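Local coordinates for ssDNA binding protein (PDB 4PSN) that binds single-stranded DNA, probably entrapping it in a system of tunnels between its subunits, at residues Q28-L38 and Y76-Q84. Numbering follows the deposited sequence.
Sequences QLRDAIKSGEL and YEVRDSQIQ
Y76 stands on its strand with the hydroxyl aimed at Q28, and OH donates to OE1 at 2.7 Å, the donor tilted 24° out of the amide's carbonyl plane. Q28 can be followed outward: CB lies 3.4 Å from Y76 OH, CG swings a little farther off, CD returns to within 3.7 Å of Y76 OH, and OE1 makes the bond at the edge of the phenol ring, near its plane, while NE2 bonds to the carbonyl O of T6. The amide is thus held at both ends. Next along, L29 divides its methyls. CD2 lies 3.8 Å from Y76 CE1 and near V78 CG2, while CD1 meets I83 CD1 tip to tip. L38 closes the apolar row: CD1 touches both V78 CG1 (4.0 Å, tip to tip) and I83 CD1, and CD2 rests on the backbone of S81 at 3.6 Å from its C. At the turn, S81 OG donates to E37 O over 2.8 Å. A Schellman motif at G36 ends helix 30-34, and L38 N and S35 OG reach A32 O from opposite faces. The contact seats the end of an antiparallel beta hairpin, strands 69-78 and 83-97, on the helical layer of the N-terminal ThermoDBP-related region.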
# COMPACT_ATOMS: atom_id res chain seq x y z
N GLN C 28 -1.82 -13.36 3.88
CA GLN C 28 -2.84 -14.17 3.23
C GLN C 28 -3.25 -15.39 4.06
O GLN C 28 -4.36 -15.89 3.92
CB GLN C 28 -2.37 -14.63 1.84
CG GLN C 28 -2.23 -13.50 0.82
CD GLN C 28 -2.02 -14.03 -0.58
OE1 GLN C 28 -1.72 -15.21 -0.77
NE2 GLN C 28 -2.20 -13.18 -1.58
N LEU C 29 -2.35 -15.87 4.91
CA LEU C 29 -2.58 -17.10 5.65
C LEU C 29 -2.79 -16.83 7.15
O LEU C 29 -2.72 -17.75 7.97
CB LEU C 29 -1.42 -18.06 5.45
CG LEU C 29 -1.25 -18.56 4.01
CD1 LEU C 29 -0.07 -19.54 3.92
CD2 LEU C 29 -2.54 -19.21 3.47
N ARG C 30 -3.02 -15.57 7.49
CA ARG C 30 -3.23 -15.18 8.88
C ARG C 30 -4.39 -15.94 9.52
O ARG C 30 -4.30 -16.38 10.67
CB ARG C 30 -3.46 -13.67 8.98
CG ARG C 30 -3.33 -13.14 10.39
CD ARG C 30 -2.82 -11.71 10.41
NE ARG C 30 -1.47 -11.60 9.84
CZ ARG C 30 -0.34 -11.60 10.55
NH1 ARG C 30 -0.37 -11.70 11.87
NH2 ARG C 30 0.83 -11.50 9.93
N ASP C 31 -5.48 -16.11 8.78
CA ASP C 31 -6.66 -16.80 9.30
C ASP C 31 -6.44 -18.30 9.44
O ASP C 31 -6.88 -18.91 10.42
CB ASP C 31 -7.87 -16.54 8.39
CG ASP C 31 -8.38 -15.11 8.50
OD1 ASP C 31 -7.55 -14.18 8.60
OD2 ASP C 31 -9.61 -14.93 8.50
N ALA C 32 -5.77 -18.90 8.46
CA ALA C 32 -5.46 -20.32 8.53
C ALA C 32 -4.62 -20.61 9.76
O ALA C 32 -4.75 -21.66 10.38
CB ALA C 32 -4.75 -20.78 7.27
N ILE C 33 -3.74 -19.67 10.10
CA ILE C 33 -2.87 -19.78 11.27
C ILE C 33 -3.65 -19.64 12.58
O ILE C 33 -3.52 -20.47 13.48
CB ILE C 33 -1.77 -18.69 11.25
CG1 ILE C 33 -0.68 -19.05 10.24
CG2 ILE C 33 -1.16 -18.52 12.63
CD1 ILE C 33 0.36 -17.95 10.05
N LYS C 34 -4.45 -18.59 12.68
CA LYS C 34 -5.25 -18.35 13.87
C LYS C 34 -6.26 -19.47 14.11
O LYS C 34 -6.58 -19.78 15.25
CB LYS C 34 -5.94 -16.99 13.79
CG LYS C 34 -4.96 -15.83 13.84
CD LYS C 34 -5.63 -14.49 13.56
CE LYS C 34 -4.74 -13.33 14.01
NZ LYS C 34 -3.28 -13.58 13.73
N SER C 35 -6.74 -20.08 13.04
CA SER C 35 -7.70 -21.18 13.15
C SER C 35 -7.06 -22.51 13.60
O SER C 35 -7.77 -23.43 14.00
CB SER C 35 -8.44 -21.39 11.83
OG SER C 35 -7.63 -22.09 10.89
N GLY C 36 -5.74 -22.61 13.52
CA GLY C 36 -5.06 -23.86 13.86
C GLY C 36 -4.82 -24.75 12.65
O GLY C 36 -4.21 -25.82 12.77
N GLU C 37 -5.29 -24.32 11.49
CA GLU C 37 -5.10 -25.08 10.26
C GLU C 37 -3.63 -25.14 9.85
O GLU C 37 -3.17 -26.11 9.25
CB GLU C 37 -5.94 -24.46 9.14
CG GLU C 37 -5.98 -25.28 7.86
CD GLU C 37 -6.96 -24.72 6.85
OE1 GLU C 37 -7.04 -25.26 5.72
OE2 GLU C 37 -7.66 -23.73 7.18
N LEU C 38 -2.90 -24.07 10.16
CA LEU C 38 -1.47 -23.97 9.89
C LEU C 38 -0.77 -23.33 11.08
O LEU C 38 -1.37 -22.55 11.82
CB LEU C 38 -1.21 -23.10 8.65
CG LEU C 38 -1.62 -23.61 7.27
CD1 LEU C 38 -1.42 -22.49 6.26
CD2 LEU C 38 -0.84 -24.88 6.87
N TYR C 76 -0.89 -21.16 -5.07
CA TYR C 76 -0.63 -22.19 -4.07
C TYR C 76 -1.91 -22.81 -3.53
O TYR C 76 -2.99 -22.21 -3.59
CB TYR C 76 0.22 -21.67 -2.90
CG TYR C 76 -0.45 -20.60 -2.07
CD1 TYR C 76 -1.24 -20.92 -0.98
CD2 TYR C 76 -0.31 -19.25 -2.40
CE1 TYR C 76 -1.86 -19.95 -0.23
CE2 TYR C 76 -0.92 -18.27 -1.64
CZ TYR C 76 -1.70 -18.62 -0.56
OH TYR C 76 -2.32 -17.64 0.18
N GLU C 77 -1.75 -24.01 -3.01
CA GLU C 77 -2.85 -24.80 -2.49
C GLU C 77 -2.57 -25.09 -1.03
O GLU C 77 -1.49 -25.54 -0.66
CB GLU C 77 -2.96 -26.10 -3.28
CG GLU C 77 -3.99 -27.09 -2.77
CD GLU C 77 -4.08 -28.33 -3.65
OE1 GLU C 77 -3.06 -28.71 -4.27
OE2 GLU C 77 -5.18 -28.93 -3.73
N VAL C 78 -3.55 -24.79 -0.19
CA VAL C 78 -3.48 -25.16 1.21
C VAL C 78 -4.60 -26.15 1.48
O VAL C 78 -5.77 -25.85 1.23
CB VAL C 78 -3.71 -23.96 2.12
CG1 VAL C 78 -3.62 -24.40 3.59
CG2 VAL C 78 -2.73 -22.86 1.82
N ARG C 79 -4.25 -27.32 1.97
CA ARG C 79 -5.26 -28.28 2.38
C ARG C 79 -4.61 -29.38 3.20
O ARG C 79 -3.52 -29.83 2.88
CB ARG C 79 -6.00 -28.86 1.17
CG ARG C 79 -5.15 -29.72 0.27
CD ARG C 79 -5.81 -29.87 -1.11
NE ARG C 79 -7.11 -30.54 -1.06
CZ ARG C 79 -7.88 -30.76 -2.13
NH1 ARG C 79 -9.04 -31.38 -1.99
NH2 ARG C 79 -7.48 -30.36 -3.33
N ASP C 80 -5.29 -29.78 4.27
CA ASP C 80 -4.76 -30.78 5.19
C ASP C 80 -3.51 -30.25 5.88
O ASP C 80 -2.54 -30.99 6.07
CB ASP C 80 -4.48 -32.09 4.46
CG ASP C 80 -5.74 -32.73 3.87
OD1 ASP C 80 -6.75 -32.83 4.60
OD2 ASP C 80 -5.72 -33.11 2.68
N SER C 81 -3.54 -28.97 6.24
CA SER C 81 -2.45 -28.35 6.99
C SER C 81 -1.14 -28.37 6.21
O SER C 81 -0.06 -28.39 6.79
CB SER C 81 -2.26 -29.04 8.35
OG SER C 81 -3.42 -28.90 9.15
N GLN C 82 -1.24 -28.38 4.88
CA GLN C 82 -0.08 -28.43 4.02
C GLN C 82 -0.15 -27.41 2.88
O GLN C 82 -1.15 -27.31 2.17
CB GLN C 82 0.10 -29.84 3.45
CG GLN C 82 0.29 -30.92 4.51
CD GLN C 82 0.32 -32.32 3.91
OE1 GLN C 82 -0.08 -32.51 2.76
NE2 GLN C 82 0.80 -33.29 4.68
N ILE C 83 0.93 -26.65 2.72
CA ILE C 83 1.05 -25.66 1.67
C ILE C 83 1.85 -26.23 0.50
O ILE C 83 2.96 -26.72 0.69
CB ILE C 83 1.79 -24.41 2.20
CG1 ILE C 83 1.09 -23.88 3.44
CG2 ILE C 83 1.85 -23.33 1.13
CD1 ILE C 83 1.88 -22.82 4.19
N GLN C 84 1.29 -26.18 -0.70
CA GLN C 84 2.01 -26.58 -1.89
C GLN C 84 1.94 -25.49 -2.95
O GLN C 84 0.86 -25.03 -3.30
CB GLN C 84 1.44 -27.89 -2.45
CG GLN C 84 1.25 -28.99 -1.42
CD GLN C 84 -0.11 -29.68 -1.53
OE1 GLN C 84 -0.28 -30.61 -2.32
NE2 GLN C 84 -1.08 -29.21 -0.74